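Local coordinates for protein alpha-/beta-galactoside alpha-2,3-sialyltransferase (Photobacterium phosphoreum, PDB 2ZWI) that probably transfers sialic acid to galactosides through an alpha-2,3 linkage, as a GT-B-type glycosyltransferase that binds cytidine monophosphate in its nucleotide pocket, at residues A[85-88]-A[89-93]. Residues are numbered along the deposited sequence; the frame is centred on the assembly and turned at random.
Sequences WAVD and VVNII
V87 meets N91, D88 meets I92 and V89 rests against A86 O in the first turns of helix 86-98, the crossover helix of a beta-alpha-beta unit between parallel strands 74-82 and 104-110 in this GT-B protein. The alpha-helical pattern is established by i to i+4 bonds: V90 N donates to A86 O at 2.9 Å with an N-H...O angle of 167°, and I92 N to D88 O at 3.2 Å. The D88 side chain leaves the helix with CG opposite its own carbonyl carbon (chi1 -64°), and OD2 forms salt bridges with R11 and R58. The carboxylate therefore ties the helix start to the loop carrying R11 and to helix 58-70, while the D88 backbone oxygen, which accepts from I92 N, has I92 CD1 packed 3.5 Å away. V89 faces the sheet, touching I79, L107 and F109, and its CG1 lies 3.8 Å from A86 O. V87 and N91 run side by side, V87 CG2 being 3.8 Å from N91 ND2. V87 O is gripped twice, from opposite faces of its carbonyl plane: N91 N approaches at 3.1 Å, and N91 ND2, also at 3.1 Å, sits 39° out of that plane.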
loop_
_atom_site.group_PDB
_atom_site.type_symbol
_atom_site.label_atom_id
_atom_site.label_comp_id
_atom_site.label_asym_id
_atom_site.label_seq_id
_atom_site.Cartn_x
_atom_site.Cartn_y
_atom_site.Cartn_z
ATOM N N TRP A 85 1.776 -10.360 -1.775
ATOM C CA TRP A 85 2.745 -11.075 -2.586
ATOM C C TRP A 85 3.847 -11.701 -1.733
ATOM O O TRP A 85 5.015 -11.737 -2.123
ATOM C CB TRP A 85 3.320 -10.120 -3.635
ATOM C CG TRP A 85 2.282 -9.702 -4.627
ATOM C CD1 TRP A 85 1.716 -8.464 -4.763
ATOM C CD2 TRP A 85 1.647 -10.543 -5.595
ATOM N NE1 TRP A 85 0.785 -8.479 -5.775
ATOM C CE2 TRP A 85 0.724 -9.744 -6.300
ATOM C CE3 TRP A 85 1.781 -11.896 -5.943
ATOM C CZ2 TRP A 85 -0.064 -10.251 -7.335
ATOM C CZ3 TRP A 85 1.002 -12.403 -6.974
ATOM C CH2 TRP A 85 0.089 -11.581 -7.659
ATOM N N ALA A 86 3.463 -12.213 -0.568
ATOM C CA ALA A 86 4.406 -12.905 0.315
ATOM C C ALA A 86 5.135 -14.037 -0.422
ATOM O O ALA A 86 6.221 -14.437 -0.015
ATOM C CB ALA A 86 3.682 -13.455 1.547
ATOM N N VAL A 87 4.538 -14.542 -1.503
ATOM C CA VAL A 87 5.187 -15.579 -2.335
ATOM C C VAL A 87 6.610 -15.182 -2.766
ATOM O O VAL A 87 7.503 -16.030 -2.826
ATOM C CB VAL A 87 4.328 -15.972 -3.592
ATOM C CG1 VAL A 87 4.253 -14.830 -4.595
ATOM C CG2 VAL A 87 4.873 -17.252 -4.255
ATOM N N ASP A 88 6.819 -13.903 -3.073
ATOM C CA ASP A 88 8.148 -13.435 -3.446
ATOM C C ASP A 88 9.133 -13.589 -2.287
ATOM O O ASP A 88 10.251 -14.039 -2.496
ATOM C CB ASP A 88 8.110 -11.992 -3.951
ATOM C CG ASP A 88 7.310 -11.843 -5.236
ATOM O OD1 ASP A 88 6.752 -10.755 -5.444
ATOM O OD2 ASP A 88 7.238 -12.801 -6.039
ATOM N N VAL A 89 8.726 -13.240 -1.066
ATOM C CA VAL A 89 9.632 -13.464 0.073
ATOM C C VAL A 89 9.801 -14.957 0.419
ATOM O O VAL A 89 10.891 -15.373 0.792
ATOM C CB VAL A 89 9.433 -12.475 1.315
ATOM C CG1 VAL A 89 8.324 -11.455 1.102
ATOM C CG2 VAL A 89 9.354 -13.198 2.658
ATOM N N VAL A 90 8.755 -15.762 0.233
ATOM C CA VAL A 90 8.879 -17.231 0.346
ATOM C C VAL A 90 10.043 -17.781 -0.503
ATOM O O VAL A 90 10.876 -18.557 -0.017
ATOM C CB VAL A 90 7.556 -17.964 -0.045
ATOM C CG1 VAL A 90 7.781 -19.478 -0.156
ATOM C CG2 VAL A 90 6.452 -17.674 0.971
ATOM N N ASN A 91 10.103 -17.366 -1.766
ATOM C CA ASN A 91 11.147 -17.831 -2.675
ATOM C C ASN A 91 12.547 -17.314 -2.317
ATOM O O ASN A 91 13.544 -17.991 -2.563
ATOM C CB ASN A 91 10.781 -17.492 -4.121
ATOM C CG ASN A 91 9.837 -18.512 -4.728
ATOM O OD1 ASN A 91 10.273 -19.565 -5.208
ATOM N ND2 ASN A 91 8.533 -18.216 -4.704
ATOM N N ILE A 92 12.610 -16.120 -1.726
ATOM C CA ILE A 92 13.864 -15.606 -1.189
ATOM C C ILE A 92 14.291 -16.422 0.041
ATOM O O ILE A 92 15.446 -16.854 0.128
ATOM C CB ILE A 92 13.799 -14.071 -0.904
ATOM C CG1 ILE A 92 13.621 -13.294 -2.219
ATOM C CG2 ILE A 92 15.079 -13.597 -0.174
ATOM C CD1 ILE A 92 12.991 -11.878 -2.081
ATOM N N ILE A 93 13.360 -16.670 0.966
ATOM C CA ILE A 93 13.649 -17.520 2.137
ATOM C C ILE A 93 14.113 -18.930 1.731
ATOM O O ILE A 93 15.105 -19.450 2.257
ATOM C CB ILE A 93 12.438 -17.642 3.109
ATOM C CG1 ILE A 93 12.049 -16.274 3.702
ATOM C CG2 ILE A 93 12.767 -18.616 4.234
ATOM C CD1 ILE A 93 10.681 -16.270 4.456
#